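N-(5'-phosphoribosyl)anthranilate isomerase (Pyrococcus furiosus, PDB 4AAJ) catalyses the isomerisation of N-(5-phosphoribosyl)anthranilate to 1-(2-carboxyphenylamino)-1-deoxyribulose 5-phosphate, the third of five steps from chorismate to tryptophan. Local coordinates at residues 29-34 with 65-70. Sequence-based numbering, arbitrary orientation.
Sequences KSLEEL and IENSAI. With SO4 (sulfate ion), chain D.
The side-chain amide of Asn67 meets Leu31 at a slant, with methyl CD2 neither squarely over its face nor in its plane; Leu31 CD2 lies 3.9 Å from Asn67 CB. A second flat group, the carboxylate of Glu33, is gripped at both oxygens: Lys29 N donates to the syn side of OE1, 33° out of the carboxylate plane, and Lys211 N, outside the two segments, to OE2. The closest approach between the segments belongs to Leu34. With CG anti to the backbone N (chi1 174°), its two methyls reach the bend after Asn67: Leu34 CD1 lies 3.3 Å from Ser68 OG, and Leu34 CD2 packs 3.9 Å from Ser68 CB. The hydroxyl of Ser68 is turned to its own chain and donates to the carbonyl O of Ile70 (OG to O 2.8 Å); its contact with the Leu34 methyl is a van der Waals one.

Ser30 is the N-cap of helix 31-38, its OG accepting from Glu33 N at 3.1 Å. A sulfate, probably from the crystallisation liquor, binds at this helix start: Leu31 N donates to O1 (3.0 Å) and Glu32 N to O3 (2.7 Å), where the helix dipole would favour an anion. Lys60 NZ also bonds the sulfate, which thus bridges to helix 58-67, and Glu38 accepts from Ala69 N. The contact therefore joins the start of helix 31-38 to the C-terminal part of helix 58-67 and the residues that lead from it into strand 72-76; the two are consecutive outer helices of the TIM barrel, following strands 22-25 and 43-47.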
loop_
_atom_site.group_PDB
_atom_site.type_symbol
_atom_site.label_atom_id
_atom_site.label_comp_id
_atom_site.label_asym_id
_atom_site.label_seq_id
_atom_site.Cartn_x
_atom_site.Cartn_y
_atom_site.Cartn_z
ATOM N N LYS A 29 -9.061 -5.983 9.288
ATOM C CA LYS A 29 -10.404 -6.502 9.088
ATOM C C LYS A 29 -11.403 -6.104 10.175
ATOM O O LYS A 29 -12.593 -6.394 10.054
ATOM C CB LYS A 29 -10.375 -8.025 8.959
ATOM C CG LYS A 29 -9.520 -8.537 7.808
ATOM C CD LYS A 29 -9.601 -10.053 7.676
ATOM C CE LYS A 29 -10.907 -10.471 7.021
ATOM N NZ LYS A 29 -10.844 -11.891 6.579
ATOM N N SER A 30 -10.929 -5.425 11.214
ATOM C CA SER A 30 -11.797 -5.072 12.338
ATOM C C SER A 30 -11.426 -3.727 12.933
ATOM O O SER A 30 -10.278 -3.278 12.824
ATOM C CB SER A 30 -11.683 -6.138 13.431
ATOM O OG SER A 30 -10.342 -6.247 13.872
ATOM N N LEU A 31 -12.399 -3.106 13.591
ATOM C CA LEU A 31 -12.137 -1.939 14.434
ATOM C C LEU A 31 -11.087 -2.223 15.515
ATOM O O LEU A 31 -10.314 -1.337 15.881
ATOM C CB LEU A 31 -13.441 -1.399 15.043
ATOM C CG LEU A 31 -14.474 -0.862 14.040
ATOM C CD1 LEU A 31 -15.877 -0.818 14.643
ATOM C CD2 LEU A 31 -14.074 0.507 13.518
ATOM N N GLU A 32 -11.041 -3.463 16.005
ATOM C CA GLU A 32 -10.023 -3.873 16.975
ATOM C C GLU A 32 -8.609 -3.748 16.394
ATOM O O GLU A 32 -7.709 -3.194 17.029
ATOM C CB GLU A 32 -10.295 -5.307 17.467
ATOM C CG GLU A 32 -9.448 -5.750 18.653
ATOM C CD GLU A 32 -9.837 -5.086 19.972
ATOM O OE1 GLU A 32 -10.726 -4.202 19.987
ATOM O OE2 GLU A 32 -9.241 -5.455 21.009
ATOM N N GLU A 33 -8.432 -4.242 15.171
ATOM C CA GLU A 33 -7.151 -4.132 14.476
ATOM C C GLU A 33 -6.819 -2.675 14.139
ATOM O O GLU A 33 -5.664 -2.289 14.155
ATOM C CB GLU A 33 -7.160 -4.991 13.213
ATOM C CG GLU A 33 -6.812 -6.451 13.468
ATOM C CD GLU A 33 -6.864 -7.288 12.204
ATOM O OE1 GLU A 33 -7.873 -7.207 11.481
ATOM O OE2 GLU A 33 -5.901 -8.038 11.938
ATOM N N LEU A 34 -7.847 -1.880 13.854
ATOM C CA LEU A 34 -7.660 -0.443 13.633
ATOM C C LEU A 34 -7.002 0.212 14.852
ATOM O O LEU A 34 -6.027 0.938 14.719
ATOM C CB LEU A 34 -8.989 0.237 13.276
ATOM C CG LEU A 34 -8.987 1.773 13.154
ATOM C CD1 LEU A 34 -8.087 2.237 12.006
ATOM C CD2 LEU A 34 -10.394 2.302 12.964
ATOM N N ILE A 65 -13.138 3.116 8.209
ATOM C CA ILE A 65 -12.859 4.452 7.643
ATOM C C ILE A 65 -13.408 5.575 8.536
ATOM O O ILE A 65 -12.697 6.540 8.840
ATOM C CB ILE A 65 -13.396 4.575 6.200
ATOM C CG1 ILE A 65 -12.590 3.633 5.276
ATOM C CG2 ILE A 65 -13.377 6.024 5.716
ATOM C CD1 ILE A 65 -13.174 3.461 3.885
ATOM N N GLU A 66 -14.666 5.448 8.952
ATOM C CA GLU A 66 -15.298 6.513 9.729
ATOM C C GLU A 66 -14.707 6.688 11.132
ATOM O O GLU A 66 -14.877 7.760 11.737
ATOM C CB GLU A 66 -16.813 6.303 9.808
ATOM C CG GLU A 66 -17.216 5.206 10.781
ATOM C CD GLU A 66 -18.689 4.861 10.734
ATOM O OE1 GLU A 66 -19.471 5.617 10.113
ATOM O OE2 GLU A 66 -19.052 3.819 11.339
ATOM N N ASN A 67 -14.049 5.656 11.656
ATOM C CA ASN A 67 -13.531 5.682 13.028
ATOM C C ASN A 67 -12.024 5.906 13.139
ATOM O O ASN A 67 -11.470 5.985 14.241
ATOM C CB ASN A 67 -13.916 4.391 13.744
ATOM C CG ASN A 67 -15.384 4.351 14.086
ATOM O OD1 ASN A 67 -16.151 3.529 13.563
ATOM N ND2 ASN A 67 -15.798 5.268 14.942
ATOM N N SER A 68 -11.354 5.993 11.994
ATOM C CA SER A 68 -9.906 6.015 12.003
ATOM C C SER A 68 -9.297 7.415 12.165
ATOM O O SER A 68 -9.749 8.377 11.557
ATOM C CB SER A 68 -9.368 5.370 10.727
ATOM O OG SER A 68 -7.957 5.307 10.763
ATOM N N ALA A 69 -8.243 7.484 12.962
ATOM C CA ALA A 69 -7.485 8.724 13.139
ATOM C C ALA A 69 -6.349 8.835 12.114
ATOM O O ALA A 69 -5.665 9.859 12.045
ATOM C CB ALA A 69 -6.940 8.801 14.561
ATOM N N ILE A 70 -6.149 7.785 11.316
ATOM C CA ILE A 70 -5.089 7.777 10.287
ATOM C C ILE A 70 -5.700 7.465 8.910
ATOM O O ILE A 70 -6.786 6.910 8.831
ATOM C CB ILE A 70 -3.937 6.784 10.632
ATOM C CG1 ILE A 70 -4.437 5.323 10.702
ATOM C CG2 ILE A 70 -3.202 7.221 11.909
ATOM C CD1 ILE A 70 -3.328 4.291 10.917
HETATM S S SO4 D . -14.667 -5.263 15.586
HETATM O O1 SO4 D . -14.969 -4.530 14.333
HETATM O O2 SO4 D . -15.581 -4.774 16.640
HETATM O O3 SO4 D . -13.282 -5.049 16.043
HETATM O O4 SO4 D . -14.882 -6.710 15.343
#